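Local coordinates for protein NAD nucleotidase (Haemophilus influenzae, PDB 3ZTV) that degrades NAD to adenosine and nicotinamide riboside, acting as a zinc-dependent nucleotide pyrophosphatase and 5'-nucleotidase of the periplasm, at residues N50-K55 against H292-S297; F78-G83 against R352-I357; A181-M186 against I210-K215; V421-A426 against F552-P557. All coordinates share one frame; numbering follows the deposited sequence.

Interaction 1. Residues N50-K55 against H292-S297; sequences NAKLNK and HVLMSS
Lys52 lays the aliphatic part of its side chain against Leu294, and one methyl group takes nearly all of that contact. CD2 of Leu294 lies 3.9 Å from Lys52 CB, and the next two methylenes, CG and CD, follow at almost the same distance. CG stands anti to the backbone N (chi1 -177°) and the bend at chi2 (97°) keeps CD on the methyl; a further bend at chi3 (-69°) sets the course of the end of the chain. This packed side belongs to the core of the calcineurin-like metallophosphoesterase domain, where helix 46-59 lies on the large mixed sheet through strand 284-295. Leu294 also packs on Ala48 and Val49 of the same helix, so the lysine methylenes extend an apolar seam.

Toward the other side the fit is looser. Lys52 CD comes no closer than 4.4 Å to His292 CG and approaches the imidazole at a slant. The ring is also positioned by a weak hydrogen bond from ND1 to the carbonyl O of Val271 on the adjacent strand. Although Lys52 NZ lies 5.2 Å from His292 NE2, its polar partner is another residue, the hydroxyl of Ser331, with Asp334 a distant and weak ionic neighbour. Lys52 is partly exposed, in contrast to buried Leu294 and His292, and Lys55 one turn on is exposed and makes a salt bridge to Asp334.

Interaction 2. Residues F78-G83 against R352-I357; sequences FTLFGG and RLAQEI
The phenyl ring of Phe81 is the flat group here, and Leu353 reaches it obliquely with a single methyl. CD1 of Leu353 lies 3.8 Å from Phe81 CE1 and slightly farther from CZ, so that the contact falls on one corner of the ring. Two turns back along helix 337-353, which carries Leu353, Tyr346 meets Phe81 edge-to-face, while Glu349 and Lys350 also touch it. The Leu353 methyl has a second neighbour, the carbonyl O of Leu80 at 3.7 Å, so one methyl touches both the ring and a peptide carbonyl of the 78-83 segment.

Leu80 fills the other half of the contact. Its CG lies anti to the carbonyl carbon (chi1 -60°), and CD1 sits 4.0 Å from Leu353 CB and equally far from Ala354 CB. The same methyl lies 3.8 Å from Ala354 N, so it rests on backbone as much as on side chains. The other branch, CD2, faces Leu353 O at 4.0 Å. No hydrogen bond crosses between the segments; apolar contact alone joins them here.

Both partners are places where a helix gives way to a turn. After helix 76-79, Phe78 O accepts from both Phe81 N and Gly82 N, and Gly83 then takes the N-cap position of helix 84-93. On the other side, a type I turn from Leu353 to Glu356 leads from helix 337-353 toward strand 357-362, consistent with the long helix that links the N-terminal and C-terminal domains in 5'-nucleotidases.

Interaction 3. Residues A181-M186 against I210-K215; sequences ATAQIM and IEIAQK
Ile212 keeps CG1 anti to its carbonyl carbon (chi1 -69°), and this places its other branch, CG2, opposite the backbone N, where it meets the methyl of Ala183. CG2 and Ala183 CB are 4.2 Å apart, an unforced apolar touch between two helices on one side of the six-stranded mixed sheet of the phosphoesterase domain. The helices belong to successive beta-alpha-beta crossovers: helix 179-191 lies in the connection from strand 151-159 to strand 198-203, and helix 206-215 in that from strand 198-203 to strand 221-224. Because one partner is only an alanine, the backbones come close, with the CA atoms of Ala183 and Ile212 7.6 Å apart. Ile212 also touches Ile180 of the facing helix and Leu158 of the sheet below.

A second, looser approach involves the next residue, Gln184, whose side-chain end nears the backbone of Lys215, about a turn beyond Ile212. Helix 179-191 also faces the dimer interface: Ile185 packs on Met186 of the second subunit, and Met186 on Ile185 of that subunit. The side chain of Ile212 is about 10 Å from that of His203, probably a zinc ligand, at the end of strand 198-203.

Lys215, exposed, stretches back along its own helix to Glu211. Their salt bridge measures 2.8 Å from NZ to OE2 and uses the anti lone pair of OE2, while OE1 pairs with Lys208.

Interaction 4. Residues V421-A426 against F552-P557; sequences VTFNDA and FMKKHP
Right beside Val421, which packs on Met553, Thr422 N donates to Asp425 OD2 over 2.9 Å in an almost straight bond (169°), although it meets the carboxylate from above, 46° out of its plane. The return bond, from Asp425 N to Thr422 OG1 at 3.1 Å, completes a capping box that starts helix 423-429 directly after strand 419-422. The box marks the change from strand to helix: Val421 projects from the end of the strand and Phe423 from the first residue of the helix, and both reach helix 545-555.

Val421 CG1 meets Met553 CG at 4.3 Å, in an apolar layer joined by Val358 of the middle strand of the small three-stranded sheet. Helix 545-555 is thereby laid against this sheet in the C-terminal part of the protein. Phe423 makes the other crossing. Lys554 runs out extended until its last torsion (chi4 -74°) turns the ammonium group to the ring, and the two side chains cross at about a right angle. NZ lies in the plane of the ring at its edge, 3.9 Å from CZ and 4.0 Å from CE2.

A cation over the face of a phenyl ring would meet its pi cloud; here the ammonium faces the rim, where the ring hydrogens carry a slight positive charge. Little electrostatic attraction is therefore expected from this pair, and the contact between the segments rests mainly on shape and dispersion.

Overall arrangement
Two of the four contacts adjoin and two stand apart. Interactions 2 and 4 have centres about 11 Å apart and touch directly: Ala354 O probably accepts a hydrogen bond from Asn424 N, 3.1 Å away, tying the exit of helix 337-353 to the start of helix 423-429. Interaction 1, on the seven-stranded sheet, is centred about 27 Å from interaction 2, and interaction 3, beside the six-stranded sheet and the dimer interface, about 40 Å from it. Along the chain interactions 1 and 2 interleave, both enclose interaction 3, and interaction 4 follows. The contacts thus run from the phosphoesterase core, through the region between domains, to the C-terminal part.

Interaction 1. Residues N50-K55 against H292-S297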
loop_
_atom_site.group_PDB
_atom_site.type_symbol
_atom_site.label_atom_id
_atom_site.label_comp_id
_atom_site.label_asym_id
_atom_site.label_seq_id
_atom_site.Cartn_x
_atom_site.Cartn_y
_atom_site.Cartn_z
ATOM N N ASN A 50 6.728 32.841 -18.228
ATOM C CA ASN A 50 7.971 32.591 -18.938
ATOM C C ASN A 50 8.974 33.736 -18.813
ATOM O O ASN A 50 10.175 33.499 -18.658
ATOM C CB ASN A 50 7.702 32.212 -20.396
ATOM C CG ASN A 50 7.172 30.785 -20.538
ATOM O OD1 ASN A 50 7.261 29.978 -19.613
ATOM N ND2 ASN A 50 6.619 30.475 -21.704
ATOM N N ALA A 51 8.483 34.967 -18.863
ATOM C CA ALA A 51 9.355 36.124 -18.674
ATOM C C ALA A 51 10.021 36.087 -17.300
ATOM O O ALA A 51 11.226 36.313 -17.174
ATOM C CB ALA A 51 8.572 37.423 -18.853
ATOM N N LYS A 52 9.240 35.822 -16.263
ATOM C CA LYS A 52 9.791 35.786 -14.912
ATOM C C LYS A 52 10.769 34.623 -14.711
ATOM O O LYS A 52 11.841 34.799 -14.115
ATOM C CB LYS A 52 8.675 35.766 -13.858
ATOM C CG LYS A 52 9.182 35.813 -12.419
ATOM C CD LYS A 52 9.173 37.212 -11.829
ATOM C CE LYS A 52 10.207 38.121 -12.462
ATOM N NZ LYS A 52 10.403 39.382 -11.664
ATOM N N LEU A 53 10.417 33.435 -15.196
ATOM C CA LEU A 53 11.335 32.299 -15.136
ATOM C C LEU A 53 12.639 32.617 -15.876
ATOM O O LEU A 53 13.728 32.320 -15.376
ATOM C CB LEU A 53 10.688 31.032 -15.714
ATOM C CG LEU A 53 9.575 30.378 -14.895
ATOM C CD1 LEU A 53 8.930 29.257 -15.711
ATOM C CD2 LEU A 53 10.090 29.858 -13.565
ATOM N N ASN A 54 12.534 33.232 -17.051
ATOM C CA ASN A 54 13.718 33.549 -17.833
ATOM C C ASN A 54 14.628 34.520 -17.102
ATOM O O ASN A 54 15.846 34.346 -17.085
ATOM C CB ASN A 54 13.338 34.113 -19.207
ATOM C CG ASN A 54 12.847 33.038 -20.164
ATOM O OD1 ASN A 54 13.030 31.850 -19.911
ATOM N ND2 ASN A 54 12.238 33.453 -21.274
ATOM N N LYS A 55 14.048 35.543 -16.494
ATOM C CA LYS A 55 14.854 36.524 -15.785
ATOM C C LYS A 55 15.469 35.951 -14.512
ATOM O O LYS A 55 16.634 36.216 -14.206
ATOM C CB LYS A 55 14.032 37.774 -15.484
ATOM C CG LYS A 55 13.744 38.589 -16.725
ATOM C CD LYS A 55 13.038 39.885 -16.406
ATOM C CE LYS A 55 11.545 39.676 -16.237
ATOM N NZ LYS A 55 10.813 40.981 -16.235
ATOM N N HIS A 292 6.592 34.780 -5.954
ATOM C CA HIS A 292 6.342 35.932 -6.832
ATOM C C HIS A 292 4.941 35.889 -7.427
ATOM O O HIS A 292 4.646 35.023 -8.258
ATOM C CB HIS A 292 7.324 35.945 -8.003
ATOM C CG HIS A 292 8.762 36.114 -7.609
ATOM N ND1 HIS A 292 9.615 35.056 -7.374
ATOM C CD2 HIS A 292 9.502 37.235 -7.442
ATOM C CE1 HIS A 292 10.817 35.518 -7.065
ATOM N NE2 HIS A 292 10.774 36.839 -7.109
ATOM N N VAL A 293 4.086 36.830 -7.036
ATOM C CA VAL A 293 2.779 36.972 -7.673
ATOM C C VAL A 293 2.918 37.844 -8.917
ATOM O O VAL A 293 3.407 38.982 -8.856
ATOM C CB VAL A 293 1.742 37.579 -6.717
ATOM C CG1 VAL A 293 0.428 37.846 -7.445
ATOM C CG2 VAL A 293 1.505 36.651 -5.552
ATOM N N LEU A 294 2.492 37.308 -10.057
ATOM C CA LEU A 294 2.622 37.970 -11.345
ATOM C C LEU A 294 1.397 38.839 -11.573
ATOM O O LEU A 294 0.289 38.321 -11.704
ATOM C CB LEU A 294 2.739 36.914 -12.446
ATOM C CG LEU A 294 3.825 35.855 -12.205
ATOM C CD1 LEU A 294 3.726 34.754 -13.250
ATOM C CD2 LEU A 294 5.218 36.483 -12.191
ATOM N N MET A 295 1.587 40.154 -11.629
ATOM C CA MET A 295 0.462 41.086 -11.662
ATOM C C MET A 295 0.631 42.158 -12.733
ATOM O O MET A 295 1.741 42.632 -12.981
ATOM C CB MET A 295 0.298 41.731 -10.280
ATOM C CG MET A 295 -0.980 42.548 -10.088
ATOM S SD MET A 295 -1.151 43.171 -8.403
ATOM C CE MET A 295 -1.377 41.622 -7.533
ATOM N N SER A 296 -0.469 42.510 -13.393
ATOM C CA SER A 296 -0.489 43.645 -14.306
ATOM C C SER A 296 -0.625 44.968 -13.559
ATOM O O SER A 296 -1.263 45.034 -12.510
ATOM C CB SER A 296 -1.646 43.496 -15.288
ATOM O OG SER A 296 -1.760 44.647 -16.110
ATOM N N SER A 297 -0.019 46.018 -14.108
ATOM C CA SER A 297 -0.182 47.360 -13.560
ATOM C C SER A 297 -1.351 48.097 -14.205
ATOM O O SER A 297 -1.655 49.225 -13.819
ATOM C CB SER A 297 1.088 48.183 -13.777
ATOM O OG SER A 297 1.261 48.467 -15.151
#

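Interaction 2. Residues F78-G83 against R352-I357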
loop_
_atom_site.group_PDB
_atom_site.type_symbol
_atom_site.label_atom_id
_atom_site.label_comp_id
_atom_site.label_asym_id
_atom_site.label_seq_id
_atom_site.Cartn_x
_atom_site.Cartn_y
_atom_site.Cartn_z
ATOM N N PHE A 78 -7.348 24.521 -23.700
ATOM C CA PHE A 78 -7.210 23.075 -23.764
ATOM C C PHE A 78 -8.175 22.482 -24.783
ATOM O O PHE A 78 -7.764 21.782 -25.705
ATOM C CB PHE A 78 -7.453 22.377 -22.425
ATOM C CG PHE A 78 -7.466 20.897 -22.572
ATOM C CD1 PHE A 78 -6.310 20.233 -22.904
ATOM C CD2 PHE A 78 -8.650 20.185 -22.508
ATOM C CE1 PHE A 78 -6.305 18.873 -23.098
ATOM C CE2 PHE A 78 -8.652 18.818 -22.706
ATOM C CZ PHE A 78 -7.478 18.166 -22.998
ATOM N N THR A 79 -9.460 22.755 -24.585
ATOM C CA THR A 79 -10.536 22.139 -25.351
ATOM C C THR A 79 -10.351 22.234 -26.862
ATOM O O THR A 79 -10.567 21.267 -27.577
ATOM C CB THR A 79 -11.873 22.786 -24.969
ATOM O OG1 THR A 79 -11.989 22.814 -23.538
ATOM C CG2 THR A 79 -13.046 22.018 -25.568
ATOM N N LEU A 80 -9.933 23.395 -27.342
ATOM C CA LEU A 80 -9.893 23.625 -28.785
ATOM C C LEU A 80 -8.578 23.211 -29.422
ATOM O O LEU A 80 -8.468 23.171 -30.653
ATOM C CB LEU A 80 -10.204 25.086 -29.094
ATOM C CG LEU A 80 -11.582 25.524 -28.606
ATOM C CD1 LEU A 80 -11.784 27.022 -28.801
ATOM C CD2 LEU A 80 -12.677 24.745 -29.318
ATOM N N PHE A 81 -7.586 22.883 -28.588
ATOM C CA PHE A 81 -6.252 22.548 -29.080
ATOM C C PHE A 81 -5.724 21.187 -28.629
ATOM O O PHE A 81 -4.655 20.775 -29.071
ATOM C CB PHE A 81 -5.249 23.649 -28.717
ATOM C CG PHE A 81 -5.623 24.993 -29.269
ATOM C CD1 PHE A 81 -5.364 25.305 -30.597
ATOM C CD2 PHE A 81 -6.276 25.925 -28.485
ATOM C CE1 PHE A 81 -5.734 26.539 -31.133
ATOM C CE2 PHE A 81 -6.647 27.158 -29.007
ATOM C CZ PHE A 81 -6.372 27.464 -30.334
ATOM N N GLY A 82 -6.454 20.503 -27.748
ATOM C CA GLY A 82 -6.057 19.180 -27.289
ATOM C C GLY A 82 -4.700 19.138 -26.609
ATOM O O GLY A 82 -4.028 18.105 -26.639
ATOM N N GLY A 83 -4.285 20.248 -26.002
ATOM C CA GLY A 83 -3.024 20.286 -25.278
ATOM C C GLY A 83 -1.864 20.928 -26.018
ATOM O O GLY A 83 -0.831 21.219 -25.408
ATOM N N ARG A 352 -11.726 31.710 -33.773
ATOM C CA ARG A 352 -12.341 31.023 -34.909
ATOM C C ARG A 352 -12.949 29.689 -34.462
ATOM O O ARG A 352 -14.116 29.406 -34.709
ATOM C CB ARG A 352 -11.324 30.787 -36.031
ATOM C CG ARG A 352 -10.673 32.052 -36.587
ATOM C CD ARG A 352 -9.706 31.725 -37.725
ATOM N NE ARG A 352 -10.381 31.484 -38.999
ATOM C CZ ARG A 352 -9.774 31.038 -40.095
ATOM N NH1 ARG A 352 -8.475 30.769 -40.078
ATOM N NH2 ARG A 352 -10.467 30.860 -41.212
ATOM N N LEU A 353 -12.157 28.888 -33.754
ATOM C CA LEU A 353 -12.566 27.538 -33.368
ATOM C C LEU A 353 -13.744 27.513 -32.398
ATOM O O LEU A 353 -14.540 26.575 -32.412
ATOM C CB LEU A 353 -11.378 26.762 -32.782
ATOM C CG LEU A 353 -10.222 26.522 -33.753
ATOM C CD1 LEU A 353 -9.005 25.948 -33.029
ATOM C CD2 LEU A 353 -10.676 25.597 -34.882
ATOM N N ALA A 354 -13.862 28.540 -31.558
ATOM C CA ALA A 354 -14.918 28.579 -30.559
ATOM C C ALA A 354 -16.300 28.769 -31.176
ATOM O O ALA A 354 -17.314 28.532 -30.516
ATOM C CB ALA A 354 -14.647 29.663 -29.523
ATOM N N GLN A 355 -16.335 29.208 -32.437
ATOM C CA GLN A 355 -17.593 29.403 -33.162
ATOM C C GLN A 355 -18.065 28.128 -33.846
ATOM O O GLN A 355 -19.162 28.092 -34.409
ATOM C CB GLN A 355 -17.449 30.523 -34.193
ATOM C CG GLN A 355 -17.168 31.876 -33.578
ATOM C CD GLN A 355 -16.991 32.942 -34.633
ATOM O OE1 GLN A 355 -17.967 33.494 -35.148
ATOM N NE2 GLN A 355 -15.742 33.216 -34.986
ATOM N N GLU A 356 -17.239 27.086 -33.814
ATOM C CA GLU A 356 -17.618 25.806 -34.408
ATOM C C GLU A 356 -18.670 25.083 -33.573
ATOM O O GLU A 356 -18.805 25.322 -32.376
ATOM C CB GLU A 356 -16.387 24.923 -34.648
ATOM C CG GLU A 356 -15.451 25.480 -35.712
ATOM C CD GLU A 356 -14.282 24.563 -36.043
ATOM O OE1 GLU A 356 -14.091 23.546 -35.345
ATOM O OE2 GLU A 356 -13.550 24.866 -37.011
ATOM N N ILE A 357 -19.426 24.206 -34.224
ATOM C CA ILE A 357 -20.543 23.535 -33.586
ATOM C C ILE A 357 -20.077 22.315 -32.800
ATOM O O ILE A 357 -19.335 21.478 -33.324
ATOM C CB ILE A 357 -21.592 23.123 -34.640
ATOM C CG1 ILE A 357 -22.129 24.369 -35.351
ATOM C CG2 ILE A 357 -22.717 22.331 -34.001
ATOM C CD1 ILE A 357 -22.927 24.065 -36.611
#

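Interaction 3. Residues A181-M186 against I210-K215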
loop_
_atom_site.group_PDB
_atom_site.type_symbol
_atom_site.label_atom_id
_atom_site.label_comp_id
_atom_site.label_asym_id
_atom_site.label_seq_id
_atom_site.Cartn_x
_atom_site.Cartn_y
_atom_site.Cartn_z
ATOM N N ALA A 181 4.460 4.910 -0.012
ATOM C CA ALA A 181 5.361 3.791 -0.271
ATOM C C ALA A 181 6.298 4.086 -1.432
ATOM O O ALA A 181 7.496 3.827 -1.370
ATOM C CB ALA A 181 4.591 2.500 -0.519
ATOM N N THR A 182 5.762 4.629 -2.515
ATOM C CA THR A 182 6.610 4.913 -3.665
ATOM C C THR A 182 7.705 5.916 -3.315
ATOM O O THR A 182 8.866 5.744 -3.697
ATOM C CB THR A 182 5.797 5.404 -4.894
ATOM O OG1 THR A 182 4.855 4.392 -5.283
ATOM C CG2 THR A 182 6.736 5.745 -6.056
ATOM N N ALA A 183 7.324 6.989 -2.628
ATOM C CA ALA A 183 8.306 7.991 -2.217
ATOM C C ALA A 183 9.436 7.372 -1.393
ATOM O O ALA A 183 10.610 7.623 -1.659
ATOM C CB ALA A 183 7.636 9.142 -1.462
ATOM N N GLN A 184 9.100 6.537 -0.425
ATOM C CA GLN A 184 10.154 5.970 0.418
ATOM C C GLN A 184 11.010 4.963 -0.315
ATOM O O GLN A 184 12.230 4.970 -0.178
ATOM C CB GLN A 184 9.603 5.317 1.683
ATOM C CG GLN A 184 10.698 4.799 2.642
ATOM C CD GLN A 184 11.615 5.916 3.145
ATOM O OE1 GLN A 184 12.572 6.316 2.472
ATOM N NE2 GLN A 184 11.312 6.429 4.319
ATOM N N ILE A 185 10.379 4.088 -1.098
ATOM C CA ILE A 185 11.127 3.058 -1.797
ATOM C C ILE A 185 12.047 3.710 -2.832
ATOM O O ILE A 185 13.216 3.326 -2.964
ATOM C CB ILE A 185 10.185 2.020 -2.435
ATOM C CG1 ILE A 185 9.388 1.270 -1.357
ATOM C CG2 ILE A 185 10.962 1.047 -3.328
ATOM C CD1 ILE A 185 10.249 0.682 -0.227
ATOM N N MET A 186 11.539 4.720 -3.546
ATOM C CA MET A 186 12.379 5.420 -4.522
ATOM C C MET A 186 13.579 6.086 -3.851
ATOM O O MET A 186 14.711 5.959 -4.322
ATOM C CB MET A 186 11.578 6.482 -5.282
ATOM C CG MET A 186 10.577 5.908 -6.286
ATOM S SD MET A 186 11.325 4.962 -7.655
ATOM C CE MET A 186 12.357 6.221 -8.396
ATOM N N ILE A 210 2.680 16.823 2.973
ATOM C CA ILE A 210 3.012 17.086 4.376
ATOM C C ILE A 210 3.147 15.765 5.146
ATOM O O ILE A 210 4.052 15.609 5.979
ATOM C CB ILE A 210 1.961 18.031 4.999
ATOM C CG1 ILE A 210 2.133 19.430 4.406
ATOM C CG2 ILE A 210 2.098 18.070 6.519
ATOM C CD1 ILE A 210 0.959 20.372 4.657
ATOM N N GLU A 211 2.264 14.810 4.875
ATOM C CA GLU A 211 2.394 13.484 5.461
ATOM C C GLU A 211 3.711 12.809 5.048
ATOM O O GLU A 211 4.411 12.223 5.887
ATOM C CB GLU A 211 1.195 12.611 5.075
ATOM C CG GLU A 211 1.090 11.301 5.836
ATOM C CD GLU A 211 -0.084 10.446 5.392
ATOM O OE1 GLU A 211 -0.692 10.746 4.342
ATOM O OE2 GLU A 211 -0.394 9.461 6.094
ATOM N N ILE A 212 4.051 12.874 3.764
ATOM C CA ILE A 212 5.305 12.312 3.289
ATOM C C ILE A 212 6.503 12.939 4.016
ATOM O O ILE A 212 7.424 12.224 4.459
ATOM C CB ILE A 212 5.432 12.465 1.752
ATOM C CG1 ILE A 212 4.414 11.568 1.038
ATOM C CG2 ILE A 212 6.842 12.159 1.283
ATOM C CD1 ILE A 212 4.305 11.808 -0.473
ATOM N N ALA A 213 6.483 14.264 4.159
ATOM C CA ALA A 213 7.574 14.965 4.838
ATOM C C ALA A 213 7.802 14.425 6.248
ATOM O O ALA A 213 8.940 14.324 6.704
ATOM C CB ALA A 213 7.303 16.456 4.884
ATOM N N GLN A 214 6.720 14.047 6.927
ATOM C CA GLN A 214 6.810 13.618 8.325
ATOM C C GLN A 214 6.999 12.118 8.501
ATOM O O GLN A 214 7.404 11.668 9.579
ATOM C CB GLN A 214 5.578 14.081 9.092
ATOM C CG GLN A 214 5.476 15.592 9.194
ATOM C CD GLN A 214 4.182 16.037 9.829
ATOM O OE1 GLN A 214 3.147 16.098 9.167
ATOM N NE2 GLN A 214 4.227 16.346 11.118
ATOM N N LYS A 215 6.727 11.349 7.451
ATOM C CA LYS A 215 6.728 9.887 7.548
ATOM C C LYS A 215 7.792 9.192 6.717
ATOM O O LYS A 215 8.024 7.997 6.883
ATOM C CB LYS A 215 5.353 9.322 7.178
ATOM C CG LYS A 215 4.260 9.674 8.165
ATOM C CD LYS A 215 2.951 8.967 7.852
ATOM C CE LYS A 215 1.909 9.259 8.923
ATOM N NZ LYS A 215 0.589 8.641 8.606
#

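Interaction 4. Residues V421-A426 against F552-P557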
loop_
_atom_site.group_PDB
_atom_site.type_symbol
_atom_site.label_atom_id
_atom_site.label_comp_id
_atom_site.label_asym_id
_atom_site.label_seq_id
_atom_site.Cartn_x
_atom_site.Cartn_y
_atom_site.Cartn_z
ATOM N N VAL A 421 -25.353 24.265 -31.170
ATOM C CA VAL A 421 -24.675 24.731 -29.962
ATOM C C VAL A 421 -23.180 24.808 -30.243
ATOM O O VAL A 421 -22.561 23.800 -30.592
ATOM C CB VAL A 421 -24.902 23.778 -28.768
ATOM C CG1 VAL A 421 -24.163 24.281 -27.535
ATOM C CG2 VAL A 421 -26.384 23.632 -28.478
ATOM N N THR A 422 -22.602 25.997 -30.093
ATOM C CA THR A 422 -21.167 26.189 -30.287
ATOM C C THR A 422 -20.439 26.192 -28.938
ATOM O O THR A 422 -21.068 26.235 -27.884
ATOM C CB THR A 422 -20.881 27.525 -31.009
ATOM O OG1 THR A 422 -21.160 28.612 -30.124
ATOM C CG2 THR A 422 -21.745 27.653 -32.273
ATOM N N PHE A 423 -19.110 26.167 -28.984
ATOM C CA PHE A 423 -18.321 26.283 -27.762
ATOM C C PHE A 423 -18.632 27.585 -27.035
ATOM O O PHE A 423 -18.791 27.601 -25.818
ATOM C CB PHE A 423 -16.826 26.180 -28.068
ATOM C CG PHE A 423 -16.421 24.860 -28.661
ATOM C CD1 PHE A 423 -16.487 24.665 -30.034
ATOM C CD2 PHE A 423 -15.990 23.808 -27.855
ATOM C CE1 PHE A 423 -16.124 23.455 -30.606
ATOM C CE2 PHE A 423 -15.626 22.592 -28.417
ATOM C CZ PHE A 423 -15.692 22.410 -29.792
ATOM N N ASN A 424 -18.738 28.686 -27.783
ATOM C CA ASN A 424 -19.073 29.979 -27.189
ATOM C C ASN A 424 -20.415 29.929 -26.488
ATOM O O ASN A 424 -20.596 30.521 -25.423
ATOM C CB ASN A 424 -19.135 31.080 -28.249
ATOM C CG ASN A 424 -17.773 31.553 -28.689
ATOM O OD1 ASN A 424 -16.841 31.636 -27.891
ATOM N ND2 ASN A 424 -17.653 31.890 -29.965
ATOM N N ASP A 425 -21.369 29.237 -27.103
ATOM C CA ASP A 425 -22.709 29.135 -26.540
ATOM C C ASP A 425 -22.707 28.550 -25.127
ATOM O O ASP A 425 -23.487 28.972 -24.279
ATOM C CB ASP A 425 -23.622 28.304 -27.443
ATOM C CG ASP A 425 -23.930 28.988 -28.768
ATOM O OD1 ASP A 425 -23.778 30.225 -28.883
ATOM O OD2 ASP A 425 -24.338 28.272 -29.698
ATOM N N ALA A 426 -21.844 27.568 -24.878
ATOM C CA ALA A 426 -21.760 26.965 -23.543
ATOM C C ALA A 426 -21.364 27.986 -22.484
ATOM O O ALA A 426 -21.908 27.995 -21.380
ATOM C CB ALA A 426 -20.789 25.793 -23.534
ATOM N N PHE A 552 -20.704 17.229 -22.646
ATOM C CA PHE A 552 -22.008 16.598 -22.810
ATOM C C PHE A 552 -22.452 16.630 -24.270
ATOM O O PHE A 552 -22.917 15.624 -24.808
ATOM C CB PHE A 552 -23.042 17.259 -21.896
ATOM C CG PHE A 552 -24.393 16.597 -21.924
ATOM C CD1 PHE A 552 -25.337 16.972 -22.862
ATOM C CD2 PHE A 552 -24.719 15.610 -21.007
ATOM C CE1 PHE A 552 -26.580 16.369 -22.899
ATOM C CE2 PHE A 552 -25.964 15.006 -21.033
ATOM C CZ PHE A 552 -26.895 15.390 -21.982
ATOM N N MET A 553 -22.300 17.779 -24.921
ATOM C CA MET A 553 -22.677 17.874 -26.324
ATOM C C MET A 553 -21.783 17.014 -27.216
ATOM O O MET A 553 -22.239 16.475 -28.219
ATOM C CB MET A 553 -22.683 19.331 -26.799
ATOM C CG MET A 553 -23.708 20.222 -26.103
ATOM S SD MET A 553 -25.408 19.617 -26.221
ATOM C CE MET A 553 -25.584 19.336 -27.982
ATOM N N LYS A 554 -20.510 16.886 -26.862
ATOM C CA LYS A 554 -19.624 16.011 -27.624
ATOM C C LYS A 554 -20.088 14.560 -27.540
ATOM O O LYS A 554 -19.920 13.792 -28.487
ATOM C CB LYS A 554 -18.183 16.116 -27.128
ATOM C CG LYS A 554 -17.479 17.414 -27.493
ATOM C CD LYS A 554 -16.021 17.368 -27.055
ATOM C CE LYS A 554 -15.279 18.641 -27.428
ATOM N NZ LYS A 554 -14.977 18.718 -28.880
ATOM N N LYS A 555 -20.675 14.196 -26.405
ATOM C CA LYS A 555 -21.174 12.839 -26.198
ATOM C C LYS A 555 -22.523 12.655 -26.883
ATOM O O LYS A 555 -22.845 11.565 -27.366
ATOM C CB LYS A 555 -21.300 12.539 -24.703
ATOM C CG LYS A 555 -21.625 11.085 -24.384
ATOM C CD LYS A 555 -21.777 10.851 -22.885
ATOM C CE LYS A 555 -23.032 11.519 -22.348
ATOM N NZ LYS A 555 -23.483 10.979 -21.025
ATOM N N HIS A 556 -23.308 13.731 -26.915
ATOM C CA HIS A 556 -24.619 13.728 -27.554
ATOM C C HIS A 556 -24.672 14.765 -28.666
ATOM O O HIS A 556 -25.381 15.766 -28.540
ATOM C CB HIS A 556 -25.708 14.076 -26.538
ATOM C CG HIS A 556 -25.828 13.104 -25.408
ATOM N ND1 HIS A 556 -25.384 13.386 -24.134
ATOM C CD2 HIS A 556 -26.365 11.863 -25.354
ATOM C CE1 HIS A 556 -25.640 12.359 -23.345
ATOM N NE2 HIS A 556 -26.228 11.418 -24.061
ATOM N N PRO A 557 -23.932 14.533 -29.764
ATOM C CA PRO A 557 -23.855 15.545 -30.826
ATOM C C PRO A 557 -25.181 15.739 -31.554
ATOM O O PRO A 557 -25.355 16.736 -32.254
ATOM C CB PRO A 557 -22.789 14.987 -31.773
ATOM C CG PRO A 557 -22.782 13.515 -31.511
ATOM C CD PRO A 557 -23.089 13.361 -30.051
#